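Local atomic coordinates of SAM-dependent methyltransferase (Exiguobacterium sibiricum 255-15, PDB entry 3D2L), a protein that probably transfers a methyl group from S-adenosylmethionine to an acceptor that has not been identified. Residues E22-V27 against A52-V57; E29-G34 against K132-V137; R36-G41 against L91-P96; G222-D227 against A233-F238. All blocks are in the same frame, centred on the assembly; numbering follows the deposited sequence.

Contact 1: E22-V27 against A52-V57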
loop_
_atom_site.group_PDB
_atom_site.type_symbol
_atom_site.label_atom_id
_atom_site.label_comp_id
_atom_site.label_asym_id
_atom_site.label_seq_id
_atom_site.Cartn_x
_atom_site.Cartn_y
_atom_site.Cartn_z
ATOM N N GLU A 22 8.468 -3.264 9.881
ATOM C CA GLU A 22 8.633 -1.858 10.232
ATOM C C GLU A 22 7.306 -1.096 10.050
ATOM O O GLU A 22 6.995 -0.172 10.810
ATOM C CB GLU A 22 9.693 -1.228 9.349
ATOM C CG GLU A 22 11.093 -1.751 9.575
ATOM C CD GLU A 22 11.892 -0.877 10.512
ATOM O OE1 GLU A 22 11.985 0.354 10.240
ATOM O OE2 GLU A 22 12.459 -1.428 11.485
ATOM N N TRP A 23 6.533 -1.451 9.035
ATOM C CA TRP A 23 5.207 -0.821 8.882
ATOM C C TRP A 23 4.287 -1.272 10.002
ATOM O O TRP A 23 3.539 -0.478 10.551
ATOM C CB TRP A 23 4.555 -1.162 7.545
ATOM C CG TRP A 23 5.015 -0.376 6.370
ATOM C CD1 TRP A 23 4.392 0.713 5.830
ATOM C CD2 TRP A 23 6.159 -0.633 5.550
ATOM N NE1 TRP A 23 5.103 1.173 4.756
ATOM C CE2 TRP A 23 6.168 0.345 4.534
ATOM C CE3 TRP A 23 7.180 -1.597 5.573
ATOM C CZ2 TRP A 23 7.157 0.392 3.545
ATOM C CZ3 TRP A 23 8.165 -1.551 4.581
ATOM C CH2 TRP A 23 8.139 -0.574 3.585
ATOM N N VAL A 24 4.350 -2.558 10.335
ATOM C CA VAL A 24 3.527 -3.131 11.389
ATOM C C VAL A 24 3.884 -2.512 12.729
ATOM O O VAL A 24 2.985 -2.179 13.511
ATOM C CB VAL A 24 3.662 -4.680 11.434
ATOM C CG1 VAL A 24 2.910 -5.262 12.615
ATOM C CG2 VAL A 24 3.147 -5.257 10.148
ATOM N N ALA A 25 5.177 -2.311 13.001
ATOM C CA ALA A 25 5.585 -1.700 14.266
ATOM C C ALA A 25 4.994 -0.295 14.386
ATOM O O ALA A 25 4.594 0.128 15.465
ATOM C CB ALA A 25 7.132 -1.700 14.424
ATOM N N TRP A 26 4.877 0.397 13.254
ATOM C CA TRP A 26 4.288 1.745 13.200
ATOM C C TRP A 26 2.781 1.720 13.471
ATOM O O TRP A 26 2.268 2.519 14.244
ATOM C CB TRP A 26 4.603 2.388 11.838
ATOM C CG TRP A 26 3.862 3.664 11.562
ATOM C CD1 TRP A 26 3.953 4.813 12.254
ATOM C CD2 TRP A 26 2.951 3.911 10.494
ATOM N NE1 TRP A 26 3.127 5.753 11.721
ATOM C CE2 TRP A 26 2.497 5.236 10.635
ATOM C CE3 TRP A 26 2.457 3.140 9.443
ATOM C CZ2 TRP A 26 1.607 5.833 9.740
ATOM C CZ3 TRP A 26 1.547 3.736 8.545
ATOM C CH2 TRP A 26 1.144 5.079 8.707
ATOM N N VAL A 27 2.077 0.778 12.858
ATOM C CA VAL A 27 0.644 0.635 13.078
ATOM C C VAL A 27 0.432 0.379 14.587
ATOM O O VAL A 27 -0.450 0.972 15.193
ATOM C CB VAL A 27 -0.002 -0.473 12.179
ATOM C CG1 VAL A 27 -1.513 -0.693 12.535
ATOM C CG2 VAL A 27 0.164 -0.150 10.644
ATOM N N ALA A 52 -2.456 -9.414 11.138
ATOM C CA ALA A 52 -3.413 -10.411 11.708
ATOM C C ALA A 52 -2.895 -11.041 13.017
ATOM O O ALA A 52 -3.671 -11.597 13.810
ATOM C CB ALA A 52 -3.716 -11.492 10.703
ATOM N N ASP A 53 -1.591 -10.940 13.244
ATOM C CA ASP A 53 -1.022 -11.419 14.491
ATOM C C ASP A 53 -1.292 -10.465 15.657
ATOM O O ASP A 53 -1.039 -10.812 16.787
ATOM C CB ASP A 53 0.465 -11.699 14.328
ATOM C CG ASP A 53 0.724 -12.837 13.370
ATOM O OD1 ASP A 53 -0.192 -13.654 13.133
ATOM O OD2 ASP A 53 1.848 -12.934 12.863
ATOM N N HIS A 54 -1.845 -9.282 15.397
ATOM C CA HIS A 54 -2.097 -8.314 16.460
ATOM C C HIS A 54 -3.488 -7.740 16.483
ATOM O O HIS A 54 -3.897 -7.178 17.499
ATOM C CB HIS A 54 -1.105 -7.147 16.324
ATOM C CG HIS A 54 0.321 -7.593 16.278
ATOM N ND1 HIS A 54 1.043 -7.892 17.417
ATOM C CD2 HIS A 54 1.147 -7.832 15.235
ATOM C CE1 HIS A 54 2.256 -8.283 17.072
ATOM N NE2 HIS A 54 2.343 -8.271 15.756
ATOM N N TYR A 55 -4.201 -7.908 15.374
ATOM C CA TYR A 55 -5.488 -7.270 15.144
ATOM C C TYR A 55 -6.461 -8.237 14.471
ATOM O O TYR A 55 -6.044 -9.260 13.930
ATOM C CB TYR A 55 -5.272 -6.111 14.169
ATOM C CG TYR A 55 -4.337 -5.030 14.620
ATOM C CD1 TYR A 55 -4.754 -4.088 15.561
ATOM C CD2 TYR A 55 -3.042 -4.897 14.076
ATOM C CE1 TYR A 55 -3.908 -3.107 16.016
ATOM C CE2 TYR A 55 -2.202 -3.868 14.502
ATOM C CZ TYR A 55 -2.654 -2.970 15.467
ATOM O OH TYR A 55 -1.860 -1.939 15.923
ATOM N N GLU A 56 -7.760 -7.935 14.543
ATOM C CA GLU A 56 -8.762 -8.640 13.734
ATOM C C GLU A 56 -8.714 -7.906 12.383
ATOM O O GLU A 56 -9.217 -6.813 12.274
ATOM C CB GLU A 56 -10.163 -8.534 14.340
ATOM C CG GLU A 56 -10.248 -8.918 15.839
ATOM C CD GLU A 56 -9.833 -10.363 16.121
ATOM O OE1 GLU A 56 -10.292 -11.258 15.367
ATOM O OE2 GLU A 56 -9.069 -10.597 17.106
ATOM N N VAL A 57 -8.147 -8.522 11.346
ATOM C CA VAL A 57 -7.901 -7.835 10.077
ATOM C C VAL A 57 -8.695 -8.366 8.920
ATOM O O VAL A 57 -8.973 -9.567 8.815
ATOM C CB VAL A 57 -6.357 -7.896 9.706
ATOM C CG1 VAL A 57 -5.995 -6.885 8.571
ATOM C CG2 VAL A 57 -5.543 -7.584 10.900
#

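Contact 2: E29-G34 against K132-V137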
loop_
_atom_site.group_PDB
_atom_site.type_symbol
_atom_site.label_atom_id
_atom_site.label_comp_id
_atom_site.label_asym_id
_atom_site.label_seq_id
_atom_site.Cartn_x
_atom_site.Cartn_y
_atom_site.Cartn_z
ATOM N N GLU A 29 2.001 1.468 17.058
ATOM C CA GLU A 29 2.126 2.723 17.801
ATOM C C GLU A 29 0.882 3.576 17.748
ATOM O O GLU A 29 0.714 4.454 18.595
ATOM C CB GLU A 29 3.268 3.573 17.245
ATOM C CG GLU A 29 4.610 2.895 17.283
ATOM C CD GLU A 29 5.722 3.756 16.657
ATOM O OE1 GLU A 29 5.418 4.651 15.813
ATOM O OE2 GLU A 29 6.898 3.506 17.015
ATOM N N GLN A 30 0.026 3.352 16.747
ATOM C CA GLN A 30 -1.172 4.149 16.545
ATOM C C GLN A 30 -2.487 3.476 16.835
ATOM O O GLN A 30 -3.445 4.182 17.124
ATOM C CB GLN A 30 -1.276 4.634 15.076
ATOM C CG GLN A 30 -0.016 5.155 14.500
ATOM C CD GLN A 30 0.586 6.267 15.301
ATOM O OE1 GLN A 30 -0.117 7.026 15.973
ATOM N NE2 GLN A 30 1.911 6.379 15.233
ATOM N N VAL A 31 -2.554 2.145 16.738
ATOM C CA VAL A 31 -3.826 1.425 16.899
ATOM C C VAL A 31 -3.603 0.343 17.902
ATOM O O VAL A 31 -2.699 -0.457 17.715
ATOM C CB VAL A 31 -4.319 0.819 15.537
ATOM C CG1 VAL A 31 -5.686 0.048 15.696
ATOM C CG2 VAL A 31 -4.407 1.920 14.475
ATOM N N GLU A 32 -4.394 0.337 18.980
ATOM C CA GLU A 32 -4.237 -0.671 20.052
ATOM C C GLU A 32 -4.399 -2.080 19.527
ATOM O O GLU A 32 -5.338 -2.353 18.771
ATOM C CB GLU A 32 -5.259 -0.497 21.182
ATOM C CG GLU A 32 -5.108 0.742 22.049
ATOM C CD GLU A 32 -5.598 2.026 21.379
ATOM O OE1 GLU A 32 -5.920 1.999 20.155
ATOM O OE2 GLU A 32 -5.664 3.067 22.094
ATOM N N PRO A 33 -3.491 -2.998 19.930
ATOM C CA PRO A 33 -3.680 -4.351 19.479
ATOM C C PRO A 33 -5.036 -4.870 19.863
ATOM O O PRO A 33 -5.617 -4.396 20.826
ATOM C CB PRO A 33 -2.540 -5.107 20.167
ATOM C CG PRO A 33 -1.467 -4.061 20.286
ATOM C CD PRO A 33 -2.215 -2.835 20.659
ATOM N N GLY A 34 -5.565 -5.802 19.089
ATOM C CA GLY A 34 -6.893 -6.370 19.375
ATOM C C GLY A 34 -8.026 -5.680 18.621
ATOM O O GLY A 34 -9.114 -6.227 18.484
ATOM N N LYS A 132 -9.173 5.407 13.119
ATOM C CA LYS A 132 -7.993 5.981 12.505
ATOM C C LYS A 132 -7.807 5.558 11.072
ATOM O O LYS A 132 -8.234 4.480 10.690
ATOM C CB LYS A 132 -6.746 5.616 13.310
ATOM C CG LYS A 132 -6.790 6.199 14.747
ATOM C CD LYS A 132 -5.465 6.703 15.200
ATOM C CE LYS A 132 -5.596 7.624 16.398
ATOM N NZ LYS A 132 -6.186 6.908 17.555
ATOM N N LEU A 133 -7.185 6.436 10.290
ATOM C CA LEU A 133 -6.790 6.192 8.931
ATOM C C LEU A 133 -5.285 6.413 8.901
ATOM O O LEU A 133 -4.797 7.498 9.255
ATOM C CB LEU A 133 -7.481 7.124 7.920
ATOM C CG LEU A 133 -6.991 7.090 6.473
ATOM C CD1 LEU A 133 -7.115 5.632 5.824
ATOM C CD2 LEU A 133 -7.719 8.147 5.639
ATOM N N LEU A 134 -4.562 5.366 8.495
ATOM C CA LEU A 134 -3.115 5.371 8.393
ATOM C C LEU A 134 -2.704 5.033 6.983
ATOM O O LEU A 134 -3.215 4.088 6.420
ATOM C CB LEU A 134 -2.502 4.307 9.305
ATOM C CG LEU A 134 -2.459 4.532 10.805
ATOM C CD1 LEU A 134 -3.844 4.444 11.379
ATOM C CD2 LEU A 134 -1.534 3.474 11.447
ATOM N N PHE A 135 -1.774 5.797 6.424
ATOM C CA PHE A 135 -1.216 5.515 5.112
ATOM C C PHE A 135 0.164 6.158 4.967
ATOM O O PHE A 135 0.491 7.149 5.614
ATOM C CB PHE A 135 -2.115 5.969 3.921
ATOM C CG PHE A 135 -2.360 7.473 3.849
ATOM C CD1 PHE A 135 -1.524 8.304 3.127
ATOM C CD2 PHE A 135 -3.434 8.045 4.494
ATOM C CE1 PHE A 135 -1.749 9.662 3.052
ATOM C CE2 PHE A 135 -3.669 9.413 4.399
ATOM C CZ PHE A 135 -2.829 10.209 3.699
ATOM N N ASP A 136 0.967 5.566 4.091
ATOM C CA ASP A 136 2.293 6.088 3.771
ATOM C C ASP A 136 2.388 6.228 2.256
ATOM O O ASP A 136 1.845 5.387 1.486
ATOM C CB ASP A 136 3.413 5.194 4.308
ATOM C CG ASP A 136 3.298 3.754 3.816
ATOM O OD1 ASP A 136 2.428 2.998 4.321
ATOM O OD2 ASP A 136 4.112 3.379 2.951
ATOM N N VAL A 137 3.044 7.312 1.840
ATOM C CA VAL A 137 3.156 7.663 0.418
ATOM C C VAL A 137 4.536 8.148 0.072
ATOM O O VAL A 137 5.323 8.500 0.951
ATOM C CB VAL A 137 2.141 8.788 0.001
ATOM C CG1 VAL A 137 0.692 8.263 -0.055
ATOM C CG2 VAL A 137 2.246 10.018 0.905
#

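Contact 3: R36-G41 against L91-P96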
loop_
_atom_site.group_PDB
_atom_site.type_symbol
_atom_site.label_atom_id
_atom_site.label_comp_id
_atom_site.label_asym_id
_atom_site.label_seq_id
_atom_site.Cartn_x
_atom_site.Cartn_y
_atom_site.Cartn_z
ATOM N N ARG A 36 -9.984 -3.847 15.295
ATOM C CA ARG A 36 -10.417 -4.305 13.986
ATOM C C ARG A 36 -9.899 -3.343 12.962
ATOM O O ARG A 36 -10.135 -2.149 13.083
ATOM C CB ARG A 36 -11.943 -4.396 13.896
ATOM C CG ARG A 36 -12.535 -5.364 14.918
ATOM C CD ARG A 36 -14.080 -5.444 14.890
ATOM N NE ARG A 36 -14.722 -4.130 15.001
ATOM C CZ ARG A 36 -14.769 -3.386 16.110
ATOM N NH1 ARG A 36 -14.200 -3.793 17.250
ATOM N NH2 ARG A 36 -15.381 -2.199 16.072
ATOM N N ILE A 37 -9.174 -3.892 11.992
ATOM C CA ILE A 37 -8.539 -3.140 10.916
ATOM C C ILE A 37 -8.889 -3.658 9.523
ATOM O O ILE A 37 -8.951 -4.870 9.281
ATOM C CB ILE A 37 -6.971 -3.170 10.997
ATOM C CG1 ILE A 37 -6.473 -2.516 12.283
ATOM C CG2 ILE A 37 -6.331 -2.460 9.785
ATOM C CD1 ILE A 37 -4.961 -2.224 12.299
ATOM N N ALA A 38 -9.137 -2.719 8.624
ATOM C CA ALA A 38 -9.290 -3.013 7.205
ATOM C C ALA A 38 -7.993 -2.530 6.547
ATOM O O ALA A 38 -7.634 -1.339 6.602
ATOM C CB ALA A 38 -10.515 -2.318 6.613
ATOM N N ASP A 39 -7.259 -3.463 5.969
ATOM C CA ASP A 39 -5.992 -3.164 5.259
ATOM C C ASP A 39 -6.330 -3.191 3.795
ATOM O O ASP A 39 -6.589 -4.250 3.204
ATOM C CB ASP A 39 -4.941 -4.203 5.604
ATOM C CG ASP A 39 -3.580 -3.889 4.999
ATOM O OD1 ASP A 39 -3.197 -2.682 4.955
ATOM O OD2 ASP A 39 -2.911 -4.870 4.591
ATOM N N ILE A 40 -6.318 -2.015 3.203
ATOM C CA ILE A 40 -6.768 -1.842 1.859
ATOM C C ILE A 40 -5.630 -1.665 0.849
ATOM O O ILE A 40 -4.614 -1.116 1.136
ATOM C CB ILE A 40 -7.878 -0.785 1.781
ATOM C CG1 ILE A 40 -7.323 0.584 1.934
ATOM C CG2 ILE A 40 -8.950 -1.002 2.891
ATOM C CD1 ILE A 40 -8.361 1.588 2.127
ATOM N N GLY A 41 -5.829 -2.181 -0.341
ATOM C CA GLY A 41 -4.784 -2.233 -1.351
ATOM C C GLY A 41 -3.685 -3.152 -0.852
ATOM O O GLY A 41 -2.493 -2.901 -1.035
ATOM N N LEU A 91 -14.984 1.439 -0.807
ATOM C CA LEU A 91 -15.002 0.382 0.200
ATOM C C LEU A 91 -16.368 0.188 0.773
ATOM O O LEU A 91 -17.118 1.142 0.971
ATOM C CB LEU A 91 -14.123 0.684 1.396
ATOM C CG LEU A 91 -12.654 0.839 1.154
ATOM C CD1 LEU A 91 -12.049 1.178 2.511
ATOM C CD2 LEU A 91 -12.132 -0.477 0.554
ATOM N N GLU A 92 -16.669 -1.052 1.103
ATOM C CA GLU A 92 -17.931 -1.328 1.725
ATOM C C GLU A 92 -17.804 -2.624 2.491
ATOM O O GLU A 92 -17.704 -3.701 1.899
ATOM C CB GLU A 92 -19.050 -1.352 0.691
ATOM C CG GLU A 92 -20.432 -1.331 1.349
ATOM C CD GLU A 92 -21.527 -0.876 0.408
ATOM O OE1 GLU A 92 -21.253 -0.668 -0.797
ATOM O OE2 GLU A 92 -22.654 -0.727 0.893
ATOM N N LEU A 93 -17.744 -2.492 3.815
ATOM C CA LEU A 93 -17.633 -3.625 4.713
ATOM C C LEU A 93 -18.847 -3.623 5.612
ATOM O O LEU A 93 -19.344 -2.565 5.977
ATOM C CB LEU A 93 -16.332 -3.549 5.505
ATOM C CG LEU A 93 -15.099 -3.728 4.620
ATOM C CD1 LEU A 93 -13.846 -3.314 5.350
ATOM C CD2 LEU A 93 -14.981 -5.190 4.099
ATOM N N PRO A 94 -19.351 -4.814 5.943
ATOM C CA PRO A 94 -20.548 -4.922 6.775
ATOM C C PRO A 94 -20.284 -4.711 8.258
ATOM O O PRO A 94 -21.103 -4.090 8.943
ATOM C CB PRO A 94 -21.023 -6.354 6.512
ATOM C CG PRO A 94 -19.763 -7.110 6.159
ATOM C CD PRO A 94 -18.837 -6.132 5.520
ATOM N N GLU A 95 -19.159 -5.235 8.749
ATOM C CA GLU A 95 -18.809 -5.122 10.163
ATOM C C GLU A 95 -17.989 -3.857 10.391
ATOM O O GLU A 95 -17.261 -3.406 9.500
ATOM C CB GLU A 95 -18.037 -6.365 10.647
ATOM C CG GLU A 95 -18.809 -7.692 10.498
ATOM N N PRO A 96 -18.089 -3.291 11.603
ATOM C CA PRO A 96 -17.365 -2.039 11.911
ATOM C C PRO A 96 -15.857 -2.221 12.015
ATOM O O PRO A 96 -15.377 -3.320 12.399
ATOM C CB PRO A 96 -17.938 -1.628 13.279
ATOM C CG PRO A 96 -18.447 -2.922 13.905
ATOM C CD PRO A 96 -18.867 -3.803 12.752
#

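Contact 4: G222-D227 against A233-F238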
loop_
_atom_site.group_PDB
_atom_site.type_symbol
_atom_site.label_atom_id
_atom_site.label_comp_id
_atom_site.label_asym_id
_atom_site.label_seq_id
_atom_site.Cartn_x
_atom_site.Cartn_y
_atom_site.Cartn_z
ATOM N N GLY A 222 8.274 11.348 8.613
ATOM C CA GLY A 222 9.109 10.832 7.551
ATOM C C GLY A 222 9.925 9.604 7.885
ATOM O O GLY A 222 10.409 9.420 9.016
ATOM N N ASP A 223 10.019 8.737 6.881
ATOM C CA ASP A 223 10.872 7.543 6.875
ATOM C C ASP A 223 10.936 6.701 8.154
ATOM O O ASP A 223 12.010 6.368 8.633
ATOM C CB ASP A 223 12.267 7.994 6.431
ATOM C CG ASP A 223 12.261 8.548 5.005
ATOM O OD1 ASP A 223 11.527 7.991 4.174
ATOM O OD2 ASP A 223 12.983 9.511 4.719
ATOM N N PHE A 224 9.775 6.335 8.686
ATOM C CA PHE A 224 9.673 5.479 9.872
ATOM C C PHE A 224 10.157 6.123 11.171
ATOM O O PHE A 224 10.196 5.453 12.198
ATOM C CB PHE A 224 10.405 4.128 9.674
ATOM C CG PHE A 224 9.887 3.312 8.536
ATOM C CD1 PHE A 224 8.796 2.473 8.712
ATOM C CD2 PHE A 224 10.498 3.356 7.295
ATOM C CE1 PHE A 224 8.317 1.717 7.671
ATOM C CE2 PHE A 224 10.029 2.585 6.260
ATOM C CZ PHE A 224 8.936 1.767 6.454
ATOM N N LYS A 225 10.521 7.404 11.138
ATOM C CA LYS A 225 10.960 8.094 12.328
ATOM C C LYS A 225 9.810 8.951 12.876
ATOM O O LYS A 225 8.828 9.206 12.178
ATOM C CB LYS A 225 12.189 8.951 12.026
ATOM C CG LYS A 225 13.430 8.160 11.574
ATOM C CD LYS A 225 13.895 7.145 12.624
ATOM N N SER A 226 9.958 9.384 14.131
ATOM C CA SER A 226 8.954 10.185 14.854
ATOM C C SER A 226 8.859 11.628 14.410
ATOM O O SER A 226 7.917 12.321 14.761
ATOM C CB SER A 226 9.331 10.260 16.344
ATOM O OG SER A 226 9.588 8.981 16.875
ATOM N N ASP A 227 9.850 12.108 13.684
ATOM C CA ASP A 227 9.898 13.519 13.325
ATOM C C ASP A 227 9.201 13.864 12.010
ATOM O O ASP A 227 9.000 13.003 11.172
ATOM C CB ASP A 227 11.367 13.927 13.224
ATOM C CG ASP A 227 12.142 13.570 14.476
ATOM O OD1 ASP A 227 11.805 14.122 15.551
ATOM O OD2 ASP A 227 13.067 12.728 14.382
ATOM N N ALA A 233 13.454 13.312 2.663
ATOM C CA ALA A 233 12.644 12.155 3.076
ATOM C C ALA A 233 12.090 11.453 1.829
ATOM O O ALA A 233 11.763 12.089 0.828
ATOM C CB ALA A 233 11.506 12.596 4.012
ATOM N N GLU A 234 12.009 10.136 1.885
ATOM C CA GLU A 234 11.532 9.351 0.766
ATOM C C GLU A 234 10.083 8.861 0.942
ATOM O O GLU A 234 9.372 8.709 -0.037
ATOM C CB GLU A 234 12.484 8.181 0.518
ATOM C CG GLU A 234 13.853 8.628 0.078
ATOM C CD GLU A 234 14.868 7.485 0.006
ATOM O OE1 GLU A 234 14.474 6.302 0.103
ATOM O OE2 GLU A 234 16.073 7.784 -0.146
ATOM N N ARG A 235 9.665 8.608 2.184
ATOM C CA ARG A 235 8.336 8.058 2.443
ATOM C C ARG A 235 7.692 8.851 3.588
ATOM O O ARG A 235 8.306 9.043 4.637
ATOM C CB ARG A 235 8.461 6.581 2.790
ATOM C CG ARG A 235 7.176 5.842 2.945
ATOM C CD ARG A 235 7.419 4.368 3.233
ATOM N NE ARG A 235 8.085 3.733 2.098
ATOM C CZ ARG A 235 7.471 3.290 1.008
ATOM N NH1 ARG A 235 6.159 3.349 0.909
ATOM N NH2 ARG A 235 8.184 2.767 0.019
ATOM N N ILE A 236 6.476 9.326 3.351
ATOM C CA ILE A 236 5.746 10.153 4.306
ATOM C C ILE A 236 4.569 9.385 4.893
ATOM O O ILE A 236 3.762 8.819 4.173
ATOM C CB ILE A 236 5.355 11.487 3.676
ATOM C CG1 ILE A 236 6.614 12.134 3.079
ATOM C CG2 ILE A 236 4.673 12.424 4.742
ATOM C CD1 ILE A 236 6.479 13.546 2.668
ATOM N N PHE A 237 4.498 9.359 6.221
ATOM C CA PHE A 237 3.496 8.610 6.946
ATOM C C PHE A 237 2.478 9.562 7.518
ATOM O O PHE A 237 2.840 10.584 8.087
ATOM C CB PHE A 237 4.165 7.795 8.078
ATOM C CG PHE A 237 5.123 6.749 7.576
ATOM C CD1 PHE A 237 6.345 7.115 7.041
ATOM C CD2 PHE A 237 4.807 5.400 7.640
ATOM C CE1 PHE A 237 7.228 6.153 6.550
ATOM C CE2 PHE A 237 5.701 4.436 7.155
ATOM C CZ PHE A 237 6.910 4.829 6.620
ATOM N N PHE A 238 1.199 9.218 7.368
ATOM C CA PHE A 238 0.091 10.047 7.872
ATOM C C PHE A 238 -0.750 9.251 8.825
ATOM O O PHE A 238 -1.078 8.101 8.542
ATOM C CB PHE A 238 -0.838 10.440 6.745
ATOM C CG PHE A 238 -0.236 11.396 5.787
ATOM C CD1 PHE A 238 0.686 10.956 4.847
ATOM C CD2 PHE A 238 -0.595 12.716 5.817
ATOM C CE1 PHE A 238 1.260 11.860 3.954
ATOM C CE2 PHE A 238 -0.027 13.625 4.926
ATOM C CZ PHE A 238 0.903 13.188 4.024
#

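Contact 1: E22-V27 against A52-V57
Val-24, the first residue of the 22-27 helix segment to reach across, offers one methyl group to the ring of His-54: its CG1 lies 4.1 Å from His-54 CD2. The two side chains cross at about a right angle, and the methyl meets the imidazole obliquely. CG1 stands anti to the backbone N (chi1 175°), which sends this branch to the histidine. The same valine also packs on Leu-50 and Leu-51 of helix 46-51, just before the loop that carries His-54. One turn further along comes Val-27, whose CB points toward the loop and whose CG1 rests 3.8 Å from Tyr-55 CE2 and 3.6 Å from Tyr-55 OH. Here helix 20-30 lies against the Rossmann-like sheet of the methyltransferase fold, over the place where the chain leaves helix 46-51 and enters strand 56-61, the neighbour of strand 36-40. Ile-37 of that strand touches both Val-27 and Tyr-55 and backs the pair from the sheet. Tyr-55 OH also comes 3.3 Å from the carbonyl O of Val-27, a polar approach without a bond, for its hydrogen-bond partner is the O of Val-31, just past the helix end. A phenylalanine in place of Tyr-55 would probably still pack on Val-27 CG1 but would leave the carbonyl O of Val-31 without its hydroxyl partner.

Contact 2: E29-G34 against K132-V137
Apolar packing of a helix end on a sheet strand is the essence of this contact: Gln-30 and Val-31, where helix 20-30 gives way to the loop leading to strand 36-40, lie on the side chains of strand 131-138. That strand belongs to the mixed seven-stranded sheet of the Rossmann-like methyltransferase fold, in which it runs parallel to strand 97-102 and antiparallel to strand 235-242. Leu-134 meets both Gln-30 and Val-31, because its two methyl branches serve different partners. CD2 touches the aliphatic part of Gln-30, with Gln-30 CG 3.8 Å from Leu-134 CD2 and CB equally near. The glutamine chain bends at chi2 (-56°), and it is the carbons before its amide that lie against the leucine. The other branch, Leu-134 CD1, meets Val-31 CG2 at 4.0 Å; this valine methyl is the one beside the backbone N, its sister CG1 standing anti to that nitrogen. Beyond the pair, Val-31 packs on Ala-99 of strand 97-102 and Gln-30 on Val-239 of strand 235-242, so the helix end spans the strands that flank 131-138. Two residues earlier in the strand, and on the same side of it as Leu-134, Lys-132 extends alongside the end of the helix. Its ammonium group has a weak, long ion pair with Glu-241, and Glu-32 OE1 stays 5.6 Å from Lys-132 NZ, its own salt bridge being to Lys-35. The end of the lysine chain passes alongside the Gln-30 carbonyl without a hydrogen bond, Lys-132 CD 3.8 Å and Lys-132 NZ 3.9 Å from Gln-30 O.

Contact 3: R36-G41 against L91-P96
Arg-36 NE donates a hydrogen bond to the backbone O of Pro-96, 2.8 Å long with an N-H...O angle of 158°. The oxygen lies at the edge of the guanidinium, close to its plane, whereas NE itself stands well above the plane of the proline carbonyl. Farther out on the same group, Arg-36 NH2 is 3.8 Å from Pro-96 CG, so the arginine end lies obliquely against the proline ring. A bend at chi3 (-53°) turns the guanidinium back to this carbonyl after an extended start. A leucine at Arg-36 would probably leave the Pro-96 carbonyl without this donor and give up this polar tie between strand and loop. Farther along strand 36-40, alternate residues Ala-38 and Ile-40 point the same way and take up leucines of the loop. Ala-38 CB meets Leu-93 CD1 at 3.7 Å, a short side chain receiving a long one, and Ile-40 CD1 touches Leu-91 CD1 at the same distance. Ile-40 CG2 also sits 3.8 Å from Leu-91 CD1, so that one leucine methyl faces two branches of the isoleucine. Strand 36-40 is central in the parallel part of the Rossmann-like sheet, and the loop 91-96 crosses the face that carries Ala-38 and Ile-40 on its way from edge strand 82-85 to strand 97-102. Both leucines are backed by Leu-126 of helix 113-126, which places them between helix and sheet. At the loop's far end the N of Leu-91 bonds to Ser-122 OG of that helix, while the N of Arg-36 bonds to Asp-98 OD2.

Contact 4: G222-D227 against A233-F238
Asp-223 faces two consecutive backbone N-H groups with its carboxylate and adds its own N-H as a third donor to the exchange. Its OD1 accepts from Arg-235 N at 2.8 Å, on the syn side but tilted out of the carboxylate plane, and also from Glu-234 N at 3.2 Å. Glu-234 N is shared, for OD2 takes it too, at 3.1 Å, through its syn lone pair. CG lies beside the backbone N (chi1 -63°), which holds the carboxylate over the 233-235 backbone while Asp-223 N gives a nearly straight bond (172°) to Arg-235 O at 2.8 Å. The guanidinium of Arg-235 is satisfied elsewhere, by salt bridges to Asp-136 and Asp-105. Next to these bonds, the edge of Phe-237 meets the face of Phe-224 in an edge-to-face stack, Phe-237 CZ over the centre of the Phe-224 ring and the centroids 4.7 Å apart. The backbone O of Gly-222 accepts from Lys-225 N, closing a type I' turn, and Gly-222 N bonds to Asp-227 O. Gly-222 and Ile-236 form an antiparallel non-hydrogen-bonded pair, part of the antiparallel 215-222/235-242 hairpin that ends the seven-stranded sheet of Rossmann-like methyltransferases.

From the N terminus, helix 20-30 is the first element to take part. Contact 1 closes a short loop from it to the start of strand 56-61, and contact 2 a much longer one from its C-terminal end to strand 131-138. Their segments alternate, so the two loops cross; contact 3, between strand 36-40 and the loop before strand 97-102, crosses contact 1 but is nested within contact 2. Contact 4 follows in series and closes a tight loop between the last two strands. All four reach the same seven-stranded sheet. Aromatic packing of Trp-23 and Trp-26 joins contact 1 to contact 4, and backbone bonds between neighbouring strands join contact 2 to contact 4, whereas contacts 3 and 4 do not touch.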